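D-alanyl transferase DltD (Enterococcus faecalis, PDB 6O93) probably acts as a D-alanyl transferase in the D-alanylation of lipoteichoic acid, a step in building the Gram-positive cell wall. Local coordinates at residues S50-F55 / V201-I206; Y64-R69 / A357-V362; Q126-L131 / I182-F187. One frame throughout, in Å; residues are numbered along the deposited sequence.

Contact 1 (S50-F55 / V201-I206); sequences SRFSAF and VSREPI
R203 lies across the ring of F52 and ends beside S50, joining the loop that follows strand 40-44 to the start of helix 204-211. Its CB stands above the ring, just outside CE2, 4.1 Å from F52 CE2. With the chain extended from CG to NE, the methylene CD is carried over one ring face; it lies 3.7 Å from the centroid of F52 and 17° off the normal, a CH-pi contact, displaced toward CE1. Beyond CD the direction changes: chi4 of 79° twists the guanidinium out of the run of the chain, leaving its plane 27° from that of the F52 ring. NE now points to a water 2.9 Å away, which lies in the guanidinium plane at its edge. The same water donates to S50 O at 2.9 Å and so ties the arginine to the opposite backbone. At the tip, NH2 is 3.6 Å from S50 CB, and S50 CA lies over one face of the guanidinium, whereas NH1 turns to the carbonyl oxygen of T18. I206, in the first turn of the helix, adds a looser apolar touch, its CG2 4.3 Å from F52 CB. R203 holds the N-cap position, inside an ST turn in which E204 N donates to S202 OG at 3.0 Å. The hydroxyl of S50 is occupied by S47 O, and S47 belongs to a probable Ser-His-Asp triad as in SGNH hydrolases. The chemistry is therefore divided along one side chain: methylenes cover the aromatic face, and the cationic end is held through a carbonyl and a bridging water. The direct contact is CH-pi and van der Waals; the polar link runs through water to a loop close to the putative nucleophile.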
loop_
_atom_site.group_PDB
_atom_site.type_symbol
_atom_site.label_atom_id
_atom_site.label_comp_id
_atom_site.label_asym_id
_atom_site.label_seq_id
_atom_site.Cartn_x
_atom_site.Cartn_y
_atom_site.Cartn_z
ATOM N N SER A 50 2.903 8.203 5.310
ATOM C CA SER A 50 2.885 9.166 6.405
ATOM C C SER A 50 3.884 10.302 6.224
ATOM O O SER A 50 3.896 11.228 7.042
ATOM C CB SER A 50 3.167 8.457 7.734
ATOM O OG SER A 50 4.480 7.923 7.760
ATOM N N ARG A 51 4.714 10.259 5.181
ATOM C CA ARG A 51 5.717 11.297 4.941
ATOM C C ARG A 51 5.019 12.527 4.367
ATOM O O ARG A 51 5.081 12.830 3.172
ATOM C CB ARG A 51 6.810 10.781 4.015
ATOM C CG ARG A 51 7.997 10.181 4.747
ATOM C CD ARG A 51 7.584 9.069 5.697
ATOM N NE ARG A 51 8.739 8.510 6.391
ATOM C CZ ARG A 51 8.686 7.485 7.236
ATOM N NH1 ARG A 51 7.531 6.890 7.501
ATOM N NH2 ARG A 51 9.798 7.052 7.813
ATOM N N PHE A 52 4.349 13.254 5.253
ATOM C CA PHE A 52 3.574 14.415 4.851
ATOM C C PHE A 52 4.465 15.635 4.657
ATOM O O PHE A 52 5.488 15.806 5.327
ATOM C CB PHE A 52 2.496 14.723 5.892
ATOM C CG PHE A 52 1.170 14.080 5.601
ATOM C CD1 PHE A 52 1.063 12.706 5.463
ATOM C CD2 PHE A 52 0.026 14.853 5.476
ATOM C CE1 PHE A 52 -0.160 12.115 5.196
ATOM C CE2 PHE A 52 -1.198 14.268 5.211
ATOM C CZ PHE A 52 -1.291 12.896 5.073
ATOM N N SER A 53 4.063 16.480 3.715
ATOM C CA SER A 53 4.663 17.790 3.505
ATOM C C SER A 53 3.682 18.600 2.670
ATOM O O SER A 53 2.581 18.141 2.356
ATOM C CB SER A 53 6.031 17.684 2.826
ATOM O OG SER A 53 5.900 17.307 1.466
ATOM N N ALA A 54 4.089 19.816 2.302
ATOM C CA ALA A 54 3.241 20.649 1.459
ATOM C C ALA A 54 2.952 19.996 0.114
ATOM O O ALA A 54 1.979 20.369 -0.548
ATOM C CB ALA A 54 3.897 22.015 1.244
ATOM N N PHE A 55 3.764 19.023 -0.294
ATOM C CA PHE A 55 3.653 18.402 -1.605
ATOM C C PHE A 55 3.108 16.985 -1.543
ATOM O O PHE A 55 3.044 16.312 -2.578
ATOM C CB PHE A 55 5.023 18.419 -2.286
ATOM C CG PHE A 55 5.738 19.722 -2.121
ATOM C CD1 PHE A 55 5.510 20.766 -2.998
ATOM C CD2 PHE A 55 6.605 19.918 -1.061
ATOM C CE1 PHE A 55 6.150 21.976 -2.834
ATOM C CE2 PHE A 55 7.247 21.124 -0.893
ATOM C CZ PHE A 55 7.018 22.156 -1.779
ATOM N N VAL A 201 -5.997 9.151 14.636
ATOM C CA VAL A 201 -5.455 10.495 14.778
ATOM C C VAL A 201 -5.351 11.065 13.371
ATOM O O VAL A 201 -4.446 10.708 12.606
ATOM C CB VAL A 201 -4.101 10.507 15.494
ATOM C CG1 VAL A 201 -3.516 11.907 15.504
ATOM C CG2 VAL A 201 -4.256 9.984 16.916
ATOM N N SER A 202 -6.286 11.938 13.019
ATOM C CA SER A 202 -6.277 12.562 11.708
ATOM C C SER A 202 -5.068 13.477 11.556
ATOM O O SER A 202 -4.621 14.120 12.509
ATOM C CB SER A 202 -7.563 13.358 11.496
ATOM O OG SER A 202 -7.536 14.053 10.263
ATOM N N ARG A 203 -4.534 13.524 10.337
ATOM C CA ARG A 203 -3.476 14.464 9.994
ATOM C C ARG A 203 -4.021 15.751 9.393
ATOM O O ARG A 203 -3.253 16.530 8.817
ATOM C CB ARG A 203 -2.478 13.811 9.032
ATOM C CG ARG A 203 -1.586 12.770 9.692
ATOM C CD ARG A 203 -0.642 12.105 8.698
ATOM N NE ARG A 203 0.276 11.180 9.361
ATOM C CZ ARG A 203 -0.046 9.949 9.748
ATOM N NH1 ARG A 203 -1.269 9.478 9.544
ATOM N NH2 ARG A 203 0.858 9.183 10.345
ATOM N N GLU A 204 -5.327 15.992 9.518
ATOM C CA GLU A 204 -5.901 17.232 9.007
ATOM C C GLU A 204 -5.232 18.471 9.589
ATOM O O GLU A 204 -5.063 19.453 8.844
ATOM C CB GLU A 204 -7.411 17.247 9.281
ATOM C CG GLU A 204 -8.158 18.388 8.603
ATOM C CD GLU A 204 -8.089 18.320 7.085
ATOM O OE1 GLU A 204 -7.656 17.277 6.548
ATOM O OE2 GLU A 204 -8.466 19.316 6.429
ATOM N N PRO A 205 -4.836 18.509 10.866
ATOM C CA PRO A 205 -4.094 19.687 11.350
ATOM C C PRO A 205 -2.783 19.903 10.614
ATOM O O PRO A 205 -2.393 21.051 10.369
ATOM C CB PRO A 205 -3.873 19.377 12.839
ATOM C CG PRO A 205 -4.925 18.376 13.188
ATOM C CD PRO A 205 -5.123 17.555 11.953
ATOM N N ILE A 206 -2.084 18.823 10.257
ATOM C CA ILE A 206 -0.857 18.962 9.480
ATOM C C ILE A 206 -1.174 19.462 8.077
ATOM O O ILE A 206 -0.446 20.289 7.515
ATOM C CB ILE A 206 -0.092 17.626 9.451
ATOM C CG1 ILE A 206 0.290 17.206 10.875
ATOM C CG2 ILE A 206 1.149 17.740 8.570
ATOM C CD1 ILE A 206 0.927 15.834 10.971
HETATM O O HOH W 1 2.955 12.135 9.590
#

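Contact 2 (Y64-R69 / A357-V362); sequences YQRNYR and AVDRQV
R66 grips D359 end-on with two nitrogens, one to each carboxylate oxygen. NH1 bonds to OD1 of D359 at 2.8 Å, and NH2 bonds to OD2 of D359, also at 2.8 Å and on its syn lone pair. The two flat groups are nearly coplanar, 22° apart, and both bonds lie close to the guanidinium plane, so the pair resists rotation about either end. An extended arginine chain coming from the loop meets an aspartate whose CG stands anti to its backbone N (chi1 179°), swung off the helix toward the loop. OD1 of D359 accepts a second bond, from a water at 2.7 Å. That water also donates to Y68 OH at 3.2 Å, while D363, one turn further along the helix, supplies the direct hydrogen-bond partner of the tyrosine hydroxyl. Beyond the water, V362 CG1 packs 4.0 Å from Y68 OH and 4.3 Å from Y68 CE1. V362 also touches F43 and L291 on the sheet, and Y68 touches V41. The loop begins with a Schellman motif that ends helix 57-63, Q65 being its C-prime residue, and runs into strand 69-73. It thus completes a beta-alpha-beta crossover from strand 40-44, here fastened to helix 352-367 against the parallel sheet of an SGNH-type alpha/beta fold.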
loop_
_atom_site.group_PDB
_atom_site.type_symbol
_atom_site.label_atom_id
_atom_site.label_comp_id
_atom_site.label_asym_id
_atom_site.label_seq_id
_atom_site.Cartn_x
_atom_site.Cartn_y
_atom_site.Cartn_z
ATOM N N TYR A 64 -5.880 22.761 -3.383
ATOM C CA TYR A 64 -6.415 23.184 -4.670
ATOM C C TYR A 64 -7.801 22.609 -4.946
ATOM O O TYR A 64 -8.235 22.573 -6.102
ATOM C CB TYR A 64 -5.429 22.816 -5.779
ATOM C CG TYR A 64 -4.071 23.446 -5.549
ATOM C CD1 TYR A 64 -3.932 24.828 -5.500
ATOM C CD2 TYR A 64 -2.938 22.666 -5.356
ATOM C CE1 TYR A 64 -2.704 25.418 -5.276
ATOM C CE2 TYR A 64 -1.699 23.248 -5.132
ATOM C CZ TYR A 64 -1.590 24.626 -5.093
ATOM O OH TYR A 64 -0.369 25.224 -4.871
ATOM N N GLN A 65 -8.503 22.166 -3.903
ATOM C CA GLN A 65 -9.935 21.880 -3.973
ATOM C C GLN A 65 -10.280 20.996 -5.170
ATOM O O GLN A 65 -11.140 21.322 -5.991
ATOM C CB GLN A 65 -10.735 23.184 -4.014
ATOM C CG GLN A 65 -10.577 24.042 -2.769
ATOM C CD GLN A 65 -11.226 23.420 -1.544
ATOM O OE1 GLN A 65 -10.545 23.031 -0.594
ATOM N NE2 GLN A 65 -12.550 23.325 -1.561
ATOM N N ARG A 66 -9.605 19.856 -5.260
ATOM C CA ARG A 66 -9.873 18.912 -6.332
ATOM C C ARG A 66 -11.171 18.154 -6.059
ATOM O O ARG A 66 -11.733 18.197 -4.963
ATOM C CB ARG A 66 -8.701 17.943 -6.488
ATOM C CG ARG A 66 -7.397 18.628 -6.867
ATOM C CD ARG A 66 -6.228 17.655 -6.884
ATOM N NE ARG A 66 -4.970 18.323 -7.209
ATOM C CZ ARG A 66 -3.767 17.791 -7.016
ATOM N NH1 ARG A 66 -3.647 16.580 -6.491
ATOM N NH2 ARG A 66 -2.681 18.475 -7.345
ATOM N N ASN A 67 -11.654 17.458 -7.086
ATOM C CA ASN A 67 -12.866 16.657 -6.960
ATOM C C ASN A 67 -12.604 15.288 -6.346
ATOM O O ASN A 67 -13.478 14.417 -6.412
ATOM C CB ASN A 67 -13.536 16.494 -8.329
ATOM C CG ASN A 67 -12.614 15.880 -9.362
ATOM O OD1 ASN A 67 -11.538 15.380 -9.035
ATOM N ND2 ASN A 67 -13.032 15.917 -10.622
ATOM N N TYR A 68 -11.428 15.079 -5.758
ATOM C CA TYR A 68 -11.105 13.825 -5.096
ATOM C C TYR A 68 -10.130 14.112 -3.967
ATOM O O TYR A 68 -9.463 15.149 -3.942
ATOM C CB TYR A 68 -10.496 12.805 -6.068
ATOM C CG TYR A 68 -9.115 13.186 -6.550
ATOM C CD1 TYR A 68 -7.978 12.778 -5.862
ATOM C CD2 TYR A 68 -8.946 13.963 -7.689
ATOM C CE1 TYR A 68 -6.714 13.130 -6.296
ATOM C CE2 TYR A 68 -7.688 14.320 -8.131
ATOM C CZ TYR A 68 -6.577 13.901 -7.431
ATOM O OH TYR A 68 -5.323 14.258 -7.871
ATOM N N ARG A 69 -10.048 13.169 -3.031
ATOM C CA ARG A 69 -9.072 13.218 -1.959
ATOM C C ARG A 69 -8.470 11.827 -1.824
ATOM O O ARG A 69 -9.180 10.828 -2.009
ATOM C CB ARG A 69 -9.691 13.640 -0.620
ATOM C CG ARG A 69 -10.255 15.051 -0.597
ATOM C CD ARG A 69 -9.158 16.098 -0.691
ATOM N NE ARG A 69 -9.687 17.448 -0.525
ATOM C CZ ARG A 69 -10.328 18.124 -1.473
ATOM N NH1 ARG A 69 -10.528 17.582 -2.668
ATOM N NH2 ARG A 69 -10.771 19.349 -1.227
ATOM N N ALA A 357 6.022 14.708 -7.705
ATOM C CA ALA A 357 6.012 13.983 -8.971
ATOM C C ALA A 357 4.897 12.946 -9.000
ATOM O O ALA A 357 4.188 12.812 -10.004
ATOM C CB ALA A 357 7.370 13.321 -9.206
ATOM N N VAL A 358 4.726 12.201 -7.905
ATOM C CA VAL A 358 3.641 11.226 -7.836
ATOM C C VAL A 358 2.296 11.928 -7.945
ATOM O O VAL A 358 1.397 11.475 -8.666
ATOM C CB VAL A 358 3.744 10.401 -6.539
ATOM C CG1 VAL A 358 2.482 9.578 -6.332
ATOM C CG2 VAL A 358 4.968 9.500 -6.576
ATOM N N ASP A 359 2.139 13.048 -7.238
ATOM C CA ASP A 359 0.876 13.779 -7.269
ATOM C C ASP A 359 0.490 14.169 -8.691
ATOM O O ASP A 359 -0.686 14.097 -9.065
ATOM C CB ASP A 359 0.974 15.024 -6.387
ATOM C CG ASP A 359 -0.302 15.836 -6.389
ATOM O OD1 ASP A 359 -1.253 15.449 -5.673
ATOM O OD2 ASP A 359 -0.354 16.853 -7.112
ATOM N N ARG A 360 1.463 14.599 -9.500
ATOM C CA ARG A 360 1.149 14.965 -10.877
ATOM C C ARG A 360 0.641 13.760 -11.657
ATOM O O ARG A 360 -0.341 13.861 -12.402
ATOM C CB ARG A 360 2.374 15.569 -11.562
ATOM C CG ARG A 360 2.175 15.808 -13.052
ATOM C CD ARG A 360 3.226 16.740 -13.633
ATOM N NE ARG A 360 4.574 16.187 -13.557
ATOM C CZ ARG A 360 5.644 16.750 -14.112
ATOM N NH1 ARG A 360 5.525 17.883 -14.789
ATOM N NH2 ARG A 360 6.834 16.180 -13.992
ATOM N N GLN A 361 1.291 12.608 -11.492
ATOM C CA GLN A 361 0.842 11.407 -12.186
ATOM C C GLN A 361 -0.528 10.963 -11.690
ATOM O O GLN A 361 -1.369 10.531 -12.486
ATOM C CB GLN A 361 1.871 10.291 -12.016
ATOM C CG GLN A 361 3.234 10.634 -12.595
ATOM C CD GLN A 361 3.155 11.036 -14.053
ATOM O OE1 GLN A 361 2.463 10.398 -14.847
ATOM N NE2 GLN A 361 3.850 12.111 -14.412
ATOM N N VAL A 362 -0.776 11.064 -10.382
ATOM C CA VAL A 362 -2.091 10.716 -9.850
ATOM C C VAL A 362 -3.152 11.652 -10.416
ATOM O O VAL A 362 -4.212 11.213 -10.878
ATOM C CB VAL A 362 -2.081 10.746 -8.311
ATOM C CG1 VAL A 362 -3.502 10.652 -7.774
ATOM C CG2 VAL A 362 -1.233 9.616 -7.758
HETATM O O HOH W 2 -3.070 13.417 -5.771
#

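Contact 3 (Q126-L131 / I182-F187)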
loop_
_atom_site.group_PDB
_atom_site.type_symbol
_atom_site.label_atom_id
_atom_site.label_comp_id
_atom_site.label_asym_id
_atom_site.label_seq_id
_atom_site.Cartn_x
_atom_site.Cartn_y
_atom_site.Cartn_z
ATOM N N GLN A 126 -12.334 -9.108 7.992
ATOM C CA GLN A 126 -12.265 -9.228 6.538
ATOM C C GLN A 126 -12.021 -10.672 6.107
ATOM O O GLN A 126 -12.580 -11.130 5.103
ATOM C CB GLN A 126 -11.172 -8.305 5.998
ATOM C CG GLN A 126 -11.407 -6.834 6.320
ATOM C CD GLN A 126 -10.213 -5.952 5.993
ATOM O OE1 GLN A 126 -9.183 -6.429 5.516
ATOM N NE2 GLN A 126 -10.346 -4.658 6.260
ATOM N N THR A 127 -11.199 -11.408 6.857
ATOM C CA THR A 127 -10.931 -12.801 6.512
ATOM C C THR A 127 -12.178 -13.659 6.685
ATOM O O THR A 127 -12.515 -14.466 5.810
ATOM C CB THR A 127 -9.781 -13.336 7.367
ATOM O OG1 THR A 127 -8.626 -12.511 7.180
ATOM C CG2 THR A 127 -9.439 -14.768 6.984
ATOM N N TYR A 128 -12.880 -13.501 7.809
ATOM C CA TYR A 128 -14.115 -14.252 8.027
ATOM C C TYR A 128 -15.191 -13.855 7.021
ATOM O O TYR A 128 -15.927 -14.714 6.517
ATOM C CB TYR A 128 -14.622 -14.034 9.453
ATOM C CG TYR A 128 -13.965 -14.903 10.510
ATOM C CD1 TYR A 128 -12.754 -15.541 10.275
ATOM C CD2 TYR A 128 -14.576 -15.095 11.742
ATOM C CE1 TYR A 128 -12.167 -16.339 11.245
ATOM C CE2 TYR A 128 -14.000 -15.886 12.713
ATOM C CZ TYR A 128 -12.798 -16.506 12.462
ATOM O OH TYR A 128 -12.231 -17.295 13.435
ATOM N N GLN A 129 -15.311 -12.557 6.731
ATOM C CA GLN A 129 -16.273 -12.108 5.730
ATOM C C GLN A 129 -15.997 -12.755 4.379
ATOM O O GLN A 129 -16.924 -13.191 3.687
ATOM C CB GLN A 129 -16.227 -10.585 5.612
ATOM C CG GLN A 129 -17.210 -10.003 4.608
ATOM C CD GLN A 129 -16.907 -8.556 4.277
ATOM O OE1 GLN A 129 -15.745 -8.168 4.141
ATOM N NE2 GLN A 129 -17.953 -7.748 4.149
ATOM N N TRP A 130 -14.723 -12.824 3.990
ATOM C CA TRP A 130 -14.357 -13.433 2.716
ATOM C C TRP A 130 -14.826 -14.882 2.641
ATOM O O TRP A 130 -15.407 -15.309 1.636
ATOM C CB TRP A 130 -12.841 -13.319 2.521
ATOM C CG TRP A 130 -12.227 -14.314 1.578
ATOM C CD1 TRP A 130 -12.527 -14.491 0.257
ATOM C CD2 TRP A 130 -11.181 -15.247 1.881
ATOM N NE1 TRP A 130 -11.737 -15.484 -0.277
ATOM C CE2 TRP A 130 -10.904 -15.964 0.699
ATOM C CE3 TRP A 130 -10.455 -15.549 3.039
ATOM C CZ2 TRP A 130 -9.933 -16.966 0.643
ATOM C CZ3 TRP A 130 -9.492 -16.545 2.980
ATOM C CH2 TRP A 130 -9.239 -17.240 1.790
ATOM N N LEU A 131 -14.600 -15.654 3.708
ATOM C CA LEU A 131 -14.982 -17.063 3.687
ATOM C C LEU A 131 -16.489 -17.247 3.808
ATOM O O LEU A 131 -17.045 -18.180 3.218
ATOM C CB LEU A 131 -14.267 -17.816 4.808
ATOM C CG LEU A 131 -12.744 -17.874 4.675
ATOM C CD1 LEU A 131 -12.115 -18.419 5.941
ATOM C CD2 LEU A 131 -12.345 -18.718 3.473
ATOM N N ILE A 182 -20.145 -16.789 10.303
ATOM C CA ILE A 182 -21.294 -15.892 10.403
ATOM C C ILE A 182 -21.582 -15.558 11.860
ATOM O O ILE A 182 -21.891 -14.408 12.200
ATOM C CB ILE A 182 -22.515 -16.517 9.703
ATOM C CG1 ILE A 182 -22.282 -16.549 8.190
ATOM C CG2 ILE A 182 -23.787 -15.745 10.040
ATOM C CD1 ILE A 182 -23.314 -17.344 7.418
ATOM N N MET A 183 -21.481 -16.552 12.745
ATOM C CA MET A 183 -21.667 -16.301 14.171
ATOM C C MET A 183 -20.676 -15.264 14.681
ATOM O O MET A 183 -21.046 -14.336 15.408
ATOM C CB MET A 183 -21.512 -17.597 14.963
ATOM C CG MET A 183 -22.642 -18.579 14.797
ATOM S SD MET A 183 -22.423 -19.988 15.893
ATOM C CE MET A 183 -23.711 -21.074 15.284
ATOM N N ASN A 184 -19.399 -15.421 14.327
ATOM C CA ASN A 184 -18.382 -14.494 14.810
ATOM C C ASN A 184 -18.525 -13.125 14.159
ATOM O O ASN A 184 -18.278 -12.099 14.804
ATOM C CB ASN A 184 -16.990 -15.066 14.553
ATOM C CG ASN A 184 -16.589 -16.100 15.582
ATOM O OD1 ASN A 184 -15.914 -15.784 16.560
ATOM N ND2 ASN A 184 -17.010 -17.341 15.372
ATOM N N LEU A 185 -18.920 -13.088 12.885
ATOM C CA LEU A 185 -19.061 -11.813 12.191
ATOM C C LEU A 185 -20.059 -10.899 12.890
ATOM O O LEU A 185 -19.910 -9.673 12.844
ATOM C CB LEU A 185 -19.474 -12.050 10.738
ATOM C CG LEU A 185 -18.328 -12.470 9.813
ATOM C CD1 LEU A 185 -18.863 -13.001 8.495
ATOM C CD2 LEU A 185 -17.382 -11.305 9.570
ATOM N N ARG A 186 -21.076 -11.467 13.543
ATOM C CA ARG A 186 -21.998 -10.640 14.317
ATOM C C ARG A 186 -21.250 -9.841 15.378
ATOM O O ARG A 186 -21.548 -8.664 15.604
ATOM C CB ARG A 186 -23.078 -11.510 14.960
ATOM C CG ARG A 186 -24.009 -12.172 13.953
ATOM C CD ARG A 186 -25.023 -13.082 14.629
ATOM N NE ARG A 186 -25.924 -12.350 15.515
ATOM C CZ ARG A 186 -26.797 -12.925 16.337
ATOM N NH1 ARG A 186 -26.892 -14.249 16.396
ATOM N NH2 ARG A 186 -27.576 -12.176 17.106
ATOM N N PHE A 187 -20.267 -10.462 16.033
ATOM C CA PHE A 187 -19.453 -9.728 16.997
ATOM C C PHE A 187 -18.459 -8.809 16.295
ATOM O O PHE A 187 -18.283 -7.654 16.700
ATOM C CB PHE A 187 -18.714 -10.703 17.913
ATOM C CG PHE A 187 -19.621 -11.536 18.764
ATOM C CD1 PHE A 187 -20.052 -11.072 19.993
ATOM C CD2 PHE A 187 -20.037 -12.788 18.340
ATOM C CE1 PHE A 187 -20.887 -11.837 20.783
ATOM C CE2 PHE A 187 -20.869 -13.556 19.122
ATOM C CZ PHE A 187 -21.297 -13.080 20.346
#
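The ring of Y128 receives N184 at its edge: CB of the asparagine lies near the ring plane, 3.6 Å from CE2 and 3.7 Å from CD2 of Y128. The amide plane of N184 stands almost perpendicular to the ring, at 86°, and its ND2 is bonded to the carbonyl oxygen of Y180, one turn back on its own helix. F181 also meets the Y128 ring with its own plane inclined, and the phenol hydroxyl is hydrogen-bonded to D157. At the root of the tyrosine side chain, L185 sets its branched end against the backbone of helix 124-132. CD2 packs 3.7 Å from Q129 N and 3.9 Å from Y128 CB, while CD1 rests 3.9 Å from Q129 CA. With L125 and A132 also touching it, L185 sits among residues spaced i, i+3, i+4 and i+7, a knobs-into-holes fit. The two short helical segments approach to 9.5 Å between axes, with a signed crossing angle of -141°. This fit of two roughly antiparallel but clearly crossed helices joins helix 124-132 to the long helix 175-195, in the mainly helical region between strands 98-102 and 289-294.

Contacts 1 and 2 are neighbours, their centres 15 Å apart and their nearest atoms about 5 Å, and helix 57-63 connects 50-55 to 64-69. Helix 352-367 serves both: it provides 357-362, and its W352 and L356 touch F55. The side chain of S50 lies near, without touching, the probable S47, H349, D346 triad, and about 9 Å from the sodium ion bound by S46, E48 and S104. Contact 3 is remote, its centre 33 Å from contact 1 and 36 Å from contact 2. Along the chain it is nested within the loops closed by both, and helix 175-195 is followed directly by helix 204-211 of contact 1.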